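Local coordinates for GNA33 (Neisseria gonorrhoeae FA 1090, PDB 2G5D), which probably cleaves the glycosidic bond between N-acetylmuramic acid and N-acetylglucosamine in peptidoglycan, working from chain ends and leaving a 1,6-anhydro bond in the N-acetylmuramic acid residue, at residues 355-360 against 402-407; 136-141 against 232-237; 63-68 against 80-85; 345-350 against 408-413. All blocks are in the same frame, centred on the assembly; numbering follows the deposited sequence.

Strand 403-413 illustrates how one long strand can serve two neighbourhoods of a fold. Contacts 1 and 4 lie in the 3D domain: the strand's first half pairs with strand 352-358 in contact 1, and its second half meets the loop 345-350 in contact 4; their centres are 18 Å apart, and A356 CB packs on W409 CZ3 at 3.5 Å. Contact 3, a helix pair, sits against the same domain: its centre is 15 Å from that of contact 4, where V81 CG2 touches P413 CG at 3.8 Å. Contact 2 lies in the MltA-specific insert, 33 to 38 Å from the other centres. In MltA enzymes the groove between the barrel domain and the insert probably receives the glycan strand.

Contact 1: 355-360 against 402-407; sequences VATAHP and QKTTGY
T357 and T404 meet hydroxyl to hydroxyl where strands 352-358 and 403-413 run antiparallel in the 3D domain, a member of the double-psi beta-barrel clan. T357 OG1 lies 2.6 Å from T404 OG1 and donates to T405 O at 2.8 Å, so one hydroxyl touches two successive residues of the opposite strand. A chi1 of -175°, which sets OG1 opposite the backbone N, directs the T357 oxygen across the gap between the strands; it reaches T405 O from above the carbonyl plane. Beside this side-chain link stands the regular pairing: A356 and Y407 form a hydrogen-bonded pair, A356 N to Y407 O at 3.0 Å and Y407 N to A356 O at 2.9 Å. Their CB atoms share one face of the sheet. G406 CA makes a CA-H...O contact with A356 O at 3.2 Å.

Farther along, Q402 lays its bent chain against the P360 ring, and its amide OE1 is held by W389 NE1. The second shell fixes the threonines from outside: T357 pairs through its backbone with L366 of the next strand, and T404 with V118, whose O is also a weak partner of T404 OG1. The pairing of the two strands fades toward A358, whose backbone N is buried without a polar partner in the model, while A358 O is covered by T404 CG2 at 3.6 Å.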
loop_
_atom_site.group_PDB
_atom_site.type_symbol
_atom_site.label_atom_id
_atom_site.label_comp_id
_atom_site.label_asym_id
_atom_site.label_seq_id
_atom_site.Cartn_x
_atom_site.Cartn_y
_atom_site.Cartn_z
ATOM N N VAL A 355 -15.253 6.582 -6.130
ATOM C CA VAL A 355 -14.898 7.565 -5.118
ATOM C C VAL A 355 -15.252 8.943 -5.635
ATOM O O VAL A 355 -14.766 9.377 -6.676
ATOM C CB VAL A 355 -13.378 7.500 -4.708
ATOM C CG1 VAL A 355 -13.043 8.528 -3.591
ATOM C CG2 VAL A 355 -13.028 6.137 -4.233
ATOM N N ALA A 356 -16.167 9.580 -4.905
ATOM C CA ALA A 356 -16.537 10.963 -5.059
ATOM C C ALA A 356 -15.817 11.792 -3.989
ATOM O O ALA A 356 -16.116 11.698 -2.796
ATOM C CB ALA A 356 -18.064 11.109 -4.909
ATOM N N THR A 357 -14.858 12.609 -4.418
ATOM C CA THR A 357 -14.092 13.406 -3.465
ATOM C C THR A 357 -13.681 14.764 -4.042
ATOM O O THR A 357 -14.330 15.273 -4.956
ATOM C CB THR A 357 -12.917 12.560 -2.814
ATOM O OG1 THR A 357 -12.256 13.316 -1.795
ATOM C CG2 THR A 357 -11.918 12.052 -3.844
ATOM N N ALA A 358 -12.644 15.367 -3.475
ATOM C CA ALA A 358 -12.070 16.589 -4.028
ATOM C C ALA A 358 -10.610 16.360 -4.416
ATOM O O ALA A 358 -9.864 15.696 -3.690
ATOM C CB ALA A 358 -12.192 17.727 -3.041
ATOM N N HIS A 359 -10.224 16.890 -5.574
ATOM C CA HIS A 359 -8.830 16.899 -6.011
ATOM C C HIS A 359 -7.936 17.604 -4.974
ATOM O O HIS A 359 -8.229 18.729 -4.590
ATOM C CB HIS A 359 -8.712 17.552 -7.388
ATOM C CG HIS A 359 -7.374 17.361 -8.033
ATOM N ND1 HIS A 359 -6.249 18.060 -7.644
ATOM C CD2 HIS A 359 -6.983 16.552 -9.046
ATOM C CE1 HIS A 359 -5.224 17.683 -8.384
ATOM N NE2 HIS A 359 -5.643 16.771 -9.244
ATOM N N PRO A 360 -6.863 16.927 -4.499
ATOM C CA PRO A 360 -5.984 17.428 -3.419
ATOM C C PRO A 360 -5.287 18.773 -3.648
ATOM O O PRO A 360 -4.819 19.376 -2.675
ATOM C CB PRO A 360 -4.943 16.307 -3.250
ATOM C CG PRO A 360 -5.001 15.531 -4.491
ATOM C CD PRO A 360 -6.436 15.589 -4.944
ATOM N N GLN A 402 -3.451 15.321 -0.113
ATOM C CA GLN A 402 -4.741 14.662 -0.028
ATOM C C GLN A 402 -5.179 14.322 1.398
ATOM O O GLN A 402 -4.629 13.409 2.041
ATOM C CB GLN A 402 -4.727 13.403 -0.882
ATOM C CG GLN A 402 -6.075 12.772 -0.981
ATOM C CD GLN A 402 -6.443 12.467 -2.382
ATOM O OE1 GLN A 402 -5.799 11.646 -3.036
ATOM N NE2 GLN A 402 -7.493 13.125 -2.872
ATOM N N LYS A 403 -6.165 15.077 1.879
ATOM C CA LYS A 403 -6.881 14.800 3.135
ATOM C C LYS A 403 -8.298 15.388 3.061
ATOM O O LYS A 403 -8.549 16.510 3.524
ATOM C CB LYS A 403 -6.112 15.318 4.360
ATOM C CG LYS A 403 -4.992 16.339 4.076
ATOM C CD LYS A 403 -5.440 17.798 4.163
ATOM C CE LYS A 403 -4.317 18.712 3.678
ATOM N NZ LYS A 403 -4.612 20.161 3.867
ATOM N N THR A 404 -9.209 14.607 2.471
ATOM C CA THR A 404 -10.513 15.087 1.981
ATOM C C THR A 404 -11.693 14.207 2.408
ATOM O O THR A 404 -11.550 12.992 2.615
ATOM C CB THR A 404 -10.557 15.168 0.411
ATOM O OG1 THR A 404 -10.259 13.880 -0.165
ATOM C CG2 THR A 404 -9.582 16.179 -0.123
ATOM N N THR A 405 -12.867 14.830 2.509
ATOM C CA THR A 405 -14.115 14.086 2.623
ATOM C C THR A 405 -14.359 13.333 1.313
ATOM O O THR A 405 -14.068 13.840 0.228
ATOM C CB THR A 405 -15.302 15.029 2.915
ATOM O OG1 THR A 405 -15.066 15.710 4.147
ATOM C CG2 THR A 405 -16.602 14.255 3.021
ATOM N N GLY A 406 -14.890 12.121 1.419
ATOM C CA GLY A 406 -15.252 11.373 0.241
ATOM C C GLY A 406 -16.402 10.429 0.482
ATOM O O GLY A 406 -16.714 10.086 1.626
ATOM N N TYR A 407 -17.025 10.022 -0.619
ATOM C CA TYR A 407 -18.159 9.106 -0.618
ATOM C C TYR A 407 -17.764 7.923 -1.451
ATOM O O TYR A 407 -17.059 8.081 -2.448
ATOM C CB TYR A 407 -19.376 9.779 -1.239
ATOM C CG TYR A 407 -19.761 11.004 -0.459
ATOM C CD1 TYR A 407 -19.394 12.273 -0.896
ATOM C CD2 TYR A 407 -20.445 10.884 0.739
ATOM C CE1 TYR A 407 -19.720 13.400 -0.156
ATOM C CE2 TYR A 407 -20.797 12.005 1.480
ATOM C CZ TYR A 407 -20.422 13.255 1.034
ATOM O OH TYR A 407 -20.770 14.364 1.776
#

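Contact 2: 136-141 against 232-237; sequences ARFPIY and EDPVEL
F138 turns its ring onto P234 by placing CG anti to its carbonyl carbon (chi1 -60°), and L237 reaches I140 through an unstaggered chi1 of -140°. The two pairs pack the short strand 138-141 against the first turn of helix 234-243, in the insert domain specific to MltA. A classic beta bulge opens the strand, with R137 and F138 both facing A231 of the neighbouring strand 227-231, and an aspartate N-cap opens the helix.

P234 lies over one face of the F138 ring. Its CB stands 3.9 Å from the ring centroid and only 20° off the normal, a CH-pi contact, while P234 CD approaches F138 CE1 at 3.7 Å near the rim. E232 O comes instead to the edge of the same ring, close to its plane, 3.4 Å from F138 CE1. The phenyl group is thus touched from two directions, by E232 just before the helix and P234 in its first turn. The face of the R137 guanidinium meets F138 CE1 as well.

One turn along the helix, L237 extends the apolar seam toward the strand: its CD2 touches I140 CG1 at 3.6 Å, and its CD1 comes near P139 O.

The helix start is held by D233, whose OD1 forms a salt bridge with R296 of helix 288-297. D233 OD2 caps the helix by accepting a nearly straight bond from E236 N at 2.7 Å, using the lone pair that points away from OD1.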
loop_
_atom_site.group_PDB
_atom_site.type_symbol
_atom_site.label_atom_id
_atom_site.label_comp_id
_atom_site.label_asym_id
_atom_site.label_seq_id
_atom_site.Cartn_x
_atom_site.Cartn_y
_atom_site.Cartn_z
ATOM N N ALA A 136 26.167 8.093 -4.851
ATOM C CA ALA A 136 25.212 7.115 -4.331
ATOM C C ALA A 136 25.868 6.158 -3.340
ATOM O O ALA A 136 26.467 5.154 -3.735
ATOM C CB ALA A 136 24.542 6.348 -5.497
ATOM N N ARG A 137 25.722 6.475 -2.053
ATOM C CA ARG A 137 26.474 5.835 -0.959
ATOM C C ARG A 137 25.612 4.976 0.003
ATOM O O ARG A 137 26.156 4.316 0.880
ATOM C CB ARG A 137 27.181 6.916 -0.127
ATOM C CG ARG A 137 28.237 7.741 -0.863
ATOM C CD ARG A 137 28.044 9.249 -0.630
ATOM N NE ARG A 137 28.081 9.641 0.785
ATOM C CZ ARG A 137 27.483 10.725 1.288
ATOM N NH1 ARG A 137 26.791 11.543 0.498
ATOM N NH2 ARG A 137 27.570 10.988 2.591
ATOM N N PHE A 138 24.289 4.979 -0.165
ATOM C CA PHE A 138 23.388 4.360 0.827
ATOM C C PHE A 138 22.743 3.089 0.312
ATOM O O PHE A 138 21.824 3.148 -0.506
ATOM C CB PHE A 138 22.327 5.359 1.314
ATOM C CG PHE A 138 22.916 6.583 1.970
ATOM C CD1 PHE A 138 23.285 7.693 1.207
ATOM C CD2 PHE A 138 23.140 6.612 3.345
ATOM C CE1 PHE A 138 23.859 8.824 1.810
ATOM C CE2 PHE A 138 23.707 7.735 3.956
ATOM C CZ PHE A 138 24.064 8.848 3.187
ATOM N N PRO A 139 23.204 1.930 0.811
ATOM C CA PRO A 139 22.731 0.629 0.322
ATOM C C PRO A 139 21.237 0.354 0.588
ATOM O O PRO A 139 20.730 0.663 1.672
ATOM C CB PRO A 139 23.603 -0.367 1.101
ATOM C CG PRO A 139 24.000 0.364 2.327
ATOM C CD PRO A 139 24.186 1.778 1.899
ATOM N N ILE A 140 20.550 -0.203 -0.411
ATOM C CA ILE A 140 19.196 -0.751 -0.247
ATOM C C ILE A 140 19.390 -2.242 -0.105
ATOM O O ILE A 140 19.931 -2.887 -1.004
ATOM C CB ILE A 140 18.250 -0.473 -1.472
ATOM C CG1 ILE A 140 17.830 0.999 -1.569
ATOM C CG2 ILE A 140 16.943 -1.338 -1.395
ATOM C CD1 ILE A 140 18.926 2.000 -1.703
ATOM N N TYR A 141 18.960 -2.787 1.027
ATOM C CA TYR A 141 19.132 -4.202 1.309
ATOM C C TYR A 141 17.896 -5.031 0.977
ATOM O O TYR A 141 16.762 -4.606 1.214
ATOM C CB TYR A 141 19.458 -4.427 2.788
ATOM C CG TYR A 141 20.718 -3.779 3.287
ATOM C CD1 TYR A 141 20.658 -2.595 4.007
ATOM C CD2 TYR A 141 21.969 -4.385 3.099
ATOM C CE1 TYR A 141 21.806 -1.995 4.495
ATOM C CE2 TYR A 141 23.133 -3.801 3.596
ATOM C CZ TYR A 141 23.045 -2.609 4.292
ATOM O OH TYR A 141 24.172 -2.004 4.777
ATOM N N GLU A 232 21.159 8.193 -3.241
ATOM C CA GLU A 232 21.980 9.383 -3.019
ATOM C C GLU A 232 21.721 9.994 -1.640
ATOM O O GLU A 232 22.666 10.396 -0.938
ATOM C CB GLU A 232 21.754 10.434 -4.117
ATOM C CG GLU A 232 22.454 10.105 -5.429
ATOM C CD GLU A 232 22.363 11.210 -6.450
ATOM O OE1 GLU A 232 22.487 10.906 -7.664
ATOM O OE2 GLU A 232 22.166 12.376 -6.048
ATOM N N ASP A 233 20.440 10.042 -1.269
ATOM C CA ASP A 233 19.970 10.720 -0.069
ATOM C C ASP A 233 19.333 9.722 0.909
ATOM O O ASP A 233 18.433 8.987 0.513
ATOM C CB ASP A 233 18.949 11.797 -0.458
ATOM C CG ASP A 233 18.503 12.633 0.719
ATOM O OD1 ASP A 233 19.205 13.606 1.053
ATOM O OD2 ASP A 233 17.449 12.329 1.320
ATOM N N PRO A 234 19.781 9.717 2.194
ATOM C CA PRO A 234 19.292 8.784 3.241
ATOM C C PRO A 234 17.880 9.092 3.754
ATOM O O PRO A 234 17.202 8.194 4.258
ATOM C CB PRO A 234 20.277 9.015 4.394
ATOM C CG PRO A 234 20.673 10.443 4.243
ATOM C CD PRO A 234 20.793 10.647 2.746
ATOM N N VAL A 235 17.469 10.354 3.684
ATOM C CA VAL A 235 16.106 10.743 4.070
ATOM C C VAL A 235 15.114 10.315 2.985
ATOM O O VAL A 235 14.052 9.752 3.297
ATOM C CB VAL A 235 15.977 12.266 4.394
ATOM C CG1 VAL A 235 14.510 12.656 4.665
ATOM C CG2 VAL A 235 16.842 12.628 5.579
ATOM N N GLU A 236 15.469 10.549 1.721
ATOM C CA GLU A 236 14.681 10.006 0.612
ATOM C C GLU A 236 14.585 8.488 0.688
ATOM O O GLU A 236 13.525 7.927 0.383
ATOM C CB GLU A 236 15.192 10.446 -0.767
ATOM C CG GLU A 236 15.001 11.917 -1.076
ATOM C CD GLU A 236 15.329 12.262 -2.519
ATOM O OE1 GLU A 236 16.222 13.077 -2.737
ATOM O OE2 GLU A 236 14.695 11.724 -3.450
ATOM N N LEU A 237 15.662 7.817 1.106
ATOM C CA LEU A 237 15.598 6.355 1.278
ATOM C C LEU A 237 14.690 5.992 2.429
ATOM O O LEU A 237 13.975 4.985 2.378
ATOM C CB LEU A 237 16.965 5.746 1.560
ATOM C CG LEU A 237 17.364 4.409 0.929
ATOM C CD1 LEU A 237 18.364 3.651 1.840
ATOM C CD2 LEU A 237 16.183 3.505 0.454
#

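Contact 3: 63-68 against 80-85; sequences QSFRLG and DVCAQA
F65 and A85 bring together two consecutive helices, 58-72 and 79-86, linked by a short connection and a disulfide. The segments cross steeply, at -125°, with axes 9.6 Å apart.

Apolar contact comes first. F65 holds its ring anti to the backbone N (chi1 -172°), which sends it across to the second helix, where it meets one turn of side chains chiefly with its rim. A85 CB touches F65 CD2 at 3.8 Å, and V81 CG2 touches F65 CZ at 3.9 Å; both methyl groups lie at the ring edge, near its plane. V81 O also lies in that plane, at the edge. M371 of strand 365-375 also touches F65, which places the helix pair against the barrel domain.

A sulfur-aromatic contact follows: C82 SG is 4.8 Å from the centroid of the F65 ring and approaches obliquely. This sulfur is covalently tied to C69, in the first helix beyond G68, so the disulfide staples the helices together right beside the ring.

The polar link is supplied by R66. Its chain, extended from CG to NE, runs past A85 CB toward the C-terminal end of the second helix, and its NH2 is taken up by T88 O just beyond that helix. R66 NE donates to A85 O at 2.9 Å; the bend at the hydrogen is considerable (140°), and the nitrogen stands above the carbonyl plane.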
loop_
_atom_site.group_PDB
_atom_site.type_symbol
_atom_site.label_atom_id
_atom_site.label_comp_id
_atom_site.label_asym_id
_atom_site.label_seq_id
_atom_site.Cartn_x
_atom_site.Cartn_y
_atom_site.Cartn_z
ATOM N N GLN A 63 -8.606 -1.246 -17.705
ATOM C CA GLN A 63 -7.187 -1.604 -17.543
ATOM C C GLN A 63 -6.874 -1.990 -16.093
ATOM O O GLN A 63 -6.271 -3.032 -15.824
ATOM C CB GLN A 63 -6.277 -0.447 -17.961
ATOM C CG GLN A 63 -6.157 -0.270 -19.467
ATOM C CD GLN A 63 -5.391 0.968 -19.818
ATOM O OE1 GLN A 63 -5.839 2.089 -19.547
ATOM N NE2 GLN A 63 -4.246 0.795 -20.412
ATOM N N SER A 64 -7.293 -1.150 -15.154
ATOM C CA SER A 64 -6.996 -1.368 -13.747
ATOM C C SER A 64 -7.653 -2.672 -13.253
ATOM O O SER A 64 -6.998 -3.497 -12.597
ATOM C CB SER A 64 -7.452 -0.142 -12.956
ATOM O OG SER A 64 -7.046 -0.185 -11.608
ATOM N N PHE A 65 -8.926 -2.892 -13.599
ATOM C CA PHE A 65 -9.630 -4.154 -13.222
ATOM C C PHE A 65 -8.953 -5.421 -13.763
ATOM O O PHE A 65 -8.835 -6.421 -13.049
ATOM C CB PHE A 65 -11.127 -4.129 -13.615
ATOM C CG PHE A 65 -11.917 -5.310 -13.068
ATOM C CD1 PHE A 65 -12.105 -5.479 -11.697
ATOM C CD2 PHE A 65 -12.455 -6.259 -13.934
ATOM C CE1 PHE A 65 -12.819 -6.581 -11.197
ATOM C CE2 PHE A 65 -13.184 -7.370 -13.451
ATOM C CZ PHE A 65 -13.373 -7.527 -12.083
ATOM N N ARG A 66 -8.545 -5.379 -15.034
ATOM C CA ARG A 66 -7.822 -6.469 -15.718
ATOM C C ARG A 66 -6.524 -6.851 -15.020
ATOM O O ARG A 66 -6.205 -8.038 -14.918
ATOM C CB ARG A 66 -7.504 -6.105 -17.194
ATOM C CG ARG A 66 -8.645 -6.281 -18.240
ATOM C CD ARG A 66 -8.004 -6.297 -19.642
ATOM N NE ARG A 66 -8.975 -6.221 -20.735
ATOM C CZ ARG A 66 -8.658 -6.288 -22.032
ATOM N NH1 ARG A 66 -7.396 -6.446 -22.407
ATOM N NH2 ARG A 66 -9.609 -6.195 -22.955
ATOM N N LEU A 67 -5.774 -5.851 -14.536
ATOM C CA LEU A 67 -4.559 -6.108 -13.743
ATOM C C LEU A 67 -4.866 -6.884 -12.438
ATOM O O LEU A 67 -4.161 -7.829 -12.082
ATOM C CB LEU A 67 -3.824 -4.782 -13.440
ATOM C CG LEU A 67 -3.192 -3.988 -14.588
ATOM C CD1 LEU A 67 -2.978 -2.492 -14.238
ATOM C CD2 LEU A 67 -1.893 -4.586 -15.040
ATOM N N GLY A 68 -5.916 -6.480 -11.726
ATOM C CA GLY A 68 -6.318 -7.179 -10.511
ATOM C C GLY A 68 -6.757 -8.621 -10.778
ATOM O O GLY A 68 -6.519 -9.490 -9.953
ATOM N N ASP A 80 -16.298 -15.188 -13.959
ATOM C CA ASP A 80 -17.033 -14.653 -15.108
ATOM C C ASP A 80 -16.758 -13.166 -15.425
ATOM O O ASP A 80 -16.503 -12.825 -16.591
ATOM C CB ASP A 80 -18.542 -14.905 -14.939
ATOM C CG ASP A 80 -18.952 -16.285 -15.384
ATOM O OD1 ASP A 80 -20.131 -16.638 -15.159
ATOM O OD2 ASP A 80 -18.107 -17.019 -15.971
ATOM N N VAL A 81 -16.808 -12.295 -14.415
ATOM C CA VAL A 81 -16.441 -10.877 -14.639
ATOM C C VAL A 81 -14.985 -10.715 -15.106
ATOM O O VAL A 81 -14.696 -9.935 -16.019
ATOM C CB VAL A 81 -16.797 -9.910 -13.447
ATOM C CG1 VAL A 81 -18.336 -9.769 -13.290
ATOM C CG2 VAL A 81 -16.104 -10.335 -12.115
ATOM N N CYS A 82 -14.068 -11.464 -14.498
ATOM C CA CYS A 82 -12.660 -11.414 -14.933
ATOM C C CYS A 82 -12.426 -11.930 -16.358
ATOM O O CYS A 82 -11.677 -11.320 -17.126
ATOM C CB CYS A 82 -11.750 -12.087 -13.912
ATOM S SG CYS A 82 -11.431 -11.009 -12.496
ATOM N N ALA A 83 -13.068 -13.046 -16.712
ATOM C CA ALA A 83 -13.020 -13.542 -18.083
ATOM C C ALA A 83 -13.600 -12.502 -19.050
ATOM O O ALA A 83 -12.997 -12.194 -20.086
ATOM C CB ALA A 83 -13.762 -14.877 -18.212
ATOM N N GLN A 84 -14.752 -11.946 -18.689
ATOM C CA GLN A 84 -15.457 -10.994 -19.551
ATOM C C GLN A 84 -14.685 -9.678 -19.720
ATOM O O GLN A 84 -14.734 -9.061 -20.788
ATOM C CB GLN A 84 -16.853 -10.714 -18.996
ATOM C CG GLN A 84 -17.759 -9.956 -19.963
ATOM C CD GLN A 84 -17.988 -10.724 -21.264
ATOM O OE1 GLN A 84 -17.993 -11.953 -21.272
ATOM N NE2 GLN A 84 -18.184 -10.002 -22.364
ATOM N N ALA A 85 -14.000 -9.255 -18.649
ATOM C CA ALA A 85 -13.111 -8.096 -18.684
ATOM C C ALA A 85 -12.077 -8.233 -19.808
ATOM O O ALA A 85 -11.723 -7.244 -20.421
ATOM C CB ALA A 85 -12.409 -7.879 -17.322
#

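Contact 4: 345-350 against 408-413; sequences HYITLG and VWQLLP
Q410 runs alongside I347, the two side chains pointing opposite ways, so that Q410 OE1 lies 3.5 Å from I347 CG2 while Q410 NE2 approaches I347 CD1. Here a strand of the 3D domain, of the double-psi beta-barrel clan, reaches from 403-413 with one long polar side chain to the loop 345-350 that precedes strand 352-358. The glutamine can span the gap because its chain is fully extended, with CG anti to the backbone N (chi1 -180°).

The direct hydrogen bond across the contact goes to the loop backbone. T348 N donates to Q410 OE1 at 2.7 Å in a nearly straight bond (165° at the hydrogen), and the nitrogen lies in the carbonyl plane of the amide. The side chain is held in this way, which probably limits rotation of the amide, and a buried loop N-H is satisfied by a side chain of the barrel strand.

Beside it, L412 CD2 packs on T348 CB at 3.9 Å, adding an apolar touch two residues farther along the strand. The threonine hydroxyl has its own strong partner, R421 NH1, near the end of the chain. Y42, on strand 40-44, touches Q410 from the outer shell and donates its OH to Y346 O.

A water molecule joins both segments. It lies 3.0 Å from Y346 O and 2.9 Å from T348 OG1, and it accepts a weak hydrogen bond from Q410 NE2 at 3.3 Å.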
loop_
_atom_site.group_PDB
_atom_site.type_symbol
_atom_site.label_atom_id
_atom_site.label_comp_id
_atom_site.label_asym_id
_atom_site.label_seq_id
_atom_site.Cartn_x
_atom_site.Cartn_y
_atom_site.Cartn_z
ATOM N N HIS A 345 -12.304 -5.302 6.241
ATOM C CA HIS A 345 -13.453 -5.566 7.089
ATOM C C HIS A 345 -14.717 -5.189 6.361
ATOM O O HIS A 345 -15.786 -5.734 6.648
ATOM C CB HIS A 345 -13.386 -4.745 8.375
ATOM C CG HIS A 345 -12.358 -5.220 9.356
ATOM N ND1 HIS A 345 -12.229 -6.542 9.713
ATOM C CD2 HIS A 345 -11.447 -4.539 10.094
ATOM C CE1 HIS A 345 -11.267 -6.663 10.613
ATOM N NE2 HIS A 345 -10.778 -5.463 10.863
ATOM N N TYR A 346 -14.581 -4.233 5.435
ATOM C CA TYR A 346 -15.716 -3.547 4.826
ATOM C C TYR A 346 -15.788 -3.682 3.301
ATOM O O TYR A 346 -16.891 -3.827 2.746
ATOM C CB TYR A 346 -15.761 -2.076 5.286
ATOM C CG TYR A 346 -16.040 -1.943 6.784
ATOM C CD1 TYR A 346 -15.046 -1.523 7.666
ATOM C CD2 TYR A 346 -17.280 -2.309 7.326
ATOM C CE1 TYR A 346 -15.286 -1.436 9.049
ATOM C CE2 TYR A 346 -17.534 -2.223 8.700
ATOM C CZ TYR A 346 -16.533 -1.777 9.554
ATOM O OH TYR A 346 -16.767 -1.677 10.911
ATOM N N ILE A 347 -14.631 -3.650 2.635
ATOM C CA ILE A 347 -14.557 -3.677 1.162
ATOM C C ILE A 347 -13.989 -5.003 0.689
ATOM O O ILE A 347 -12.990 -5.481 1.224
ATOM C CB ILE A 347 -13.678 -2.508 0.558
ATOM C CG1 ILE A 347 -14.119 -1.129 1.091
ATOM C CG2 ILE A 347 -13.648 -2.571 -0.994
ATOM C CD1 ILE A 347 -15.605 -0.816 0.955
ATOM N N THR A 348 -14.659 -5.598 -0.300
ATOM C CA THR A 348 -14.221 -6.854 -0.889
ATOM C C THR A 348 -12.979 -6.549 -1.735
ATOM O O THR A 348 -12.991 -5.621 -2.546
ATOM C CB THR A 348 -15.358 -7.508 -1.720
ATOM O OG1 THR A 348 -16.499 -7.717 -0.871
ATOM C CG2 THR A 348 -14.911 -8.857 -2.270
ATOM N N LEU A 349 -11.904 -7.300 -1.511
ATOM C CA LEU A 349 -10.618 -6.999 -2.148
ATOM C C LEU A 349 -10.682 -7.301 -3.648
ATOM O O LEU A 349 -11.093 -8.376 -4.048
ATOM C CB LEU A 349 -9.431 -7.726 -1.470
ATOM C CG LEU A 349 -8.024 -7.280 -1.908
ATOM C CD1 LEU A 349 -7.685 -5.830 -1.450
ATOM C CD2 LEU A 349 -6.987 -8.264 -1.396
ATOM N N GLY A 350 -10.288 -6.327 -4.454
ATOM C CA GLY A 350 -10.372 -6.408 -5.914
ATOM C C GLY A 350 -11.531 -5.635 -6.544
ATOM O O GLY A 350 -11.557 -5.440 -7.758
ATOM N N VAL A 408 -18.208 6.739 -1.055
ATOM C CA VAL A 408 -17.789 5.564 -1.796
ATOM C C VAL A 408 -18.930 4.638 -2.174
ATOM O O VAL A 408 -19.915 4.501 -1.449
ATOM C CB VAL A 408 -16.603 4.799 -1.103
ATOM C CG1 VAL A 408 -15.462 5.773 -0.711
ATOM C CG2 VAL A 408 -17.056 3.980 0.065
ATOM N N TRP A 409 -18.785 3.994 -3.322
ATOM C CA TRP A 409 -19.753 2.998 -3.742
ATOM C C TRP A 409 -18.928 1.823 -4.127
ATOM O O TRP A 409 -17.955 1.958 -4.868
ATOM C CB TRP A 409 -20.547 3.440 -4.976
ATOM C CG TRP A 409 -21.476 4.621 -4.787
ATOM C CD1 TRP A 409 -22.821 4.581 -4.739
ATOM C CD2 TRP A 409 -21.104 6.004 -4.715
ATOM N NE1 TRP A 409 -23.343 5.862 -4.627
ATOM C CE2 TRP A 409 -22.307 6.756 -4.596
ATOM C CE3 TRP A 409 -19.881 6.681 -4.738
ATOM C CZ2 TRP A 409 -22.321 8.169 -4.477
ATOM C CZ3 TRP A 409 -19.885 8.089 -4.605
ATOM C CH2 TRP A 409 -21.098 8.814 -4.479
ATOM N N GLN A 410 -19.316 0.655 -3.642
ATOM C CA GLN A 410 -18.619 -0.572 -4.004
ATOM C C GLN A 410 -19.410 -1.303 -5.106
ATOM O O GLN A 410 -20.612 -1.518 -4.942
ATOM C CB GLN A 410 -18.523 -1.440 -2.738
ATOM C CG GLN A 410 -17.811 -2.761 -2.940
ATOM C CD GLN A 410 -17.585 -3.531 -1.646
ATOM O OE1 GLN A 410 -16.652 -4.311 -1.564
ATOM N NE2 GLN A 410 -18.455 -3.338 -0.640
ATOM N N LEU A 411 -18.741 -1.667 -6.222
ATOM C CA LEU A 411 -19.362 -2.438 -7.339
ATOM C C LEU A 411 -18.972 -3.909 -7.228
ATOM O O LEU A 411 -17.806 -4.237 -7.065
ATOM C CB LEU A 411 -19.005 -1.848 -8.738
ATOM C CG LEU A 411 -19.746 -0.557 -9.172
ATOM C CD1 LEU A 411 -19.446 0.576 -8.218
ATOM C CD2 LEU A 411 -19.396 -0.118 -10.618
ATOM N N LEU A 412 -19.967 -4.784 -7.255
ATOM C CA LEU A 412 -19.740 -6.216 -7.100
ATOM C C LEU A 412 -20.500 -6.919 -8.208
ATOM O O LEU A 412 -21.580 -6.436 -8.627
ATOM C CB LEU A 412 -20.261 -6.704 -5.719
ATOM C CG LEU A 412 -19.514 -6.167 -4.498
ATOM C CD1 LEU A 412 -20.294 -6.466 -3.207
ATOM C CD2 LEU A 412 -18.070 -6.723 -4.441
ATOM N N PRO A 413 -19.962 -8.060 -8.684
ATOM C CA PRO A 413 -20.682 -8.848 -9.702
ATOM C C PRO A 413 -22.148 -9.054 -9.297
ATOM O O PRO A 413 -22.412 -9.439 -8.144
ATOM C CB PRO A 413 -19.917 -10.170 -9.709
ATOM C CG PRO A 413 -18.524 -9.774 -9.300
ATOM C CD PRO A 413 -18.692 -8.701 -8.285
HETATM O O HOH W 1 -17.899 -6.095 1.144
#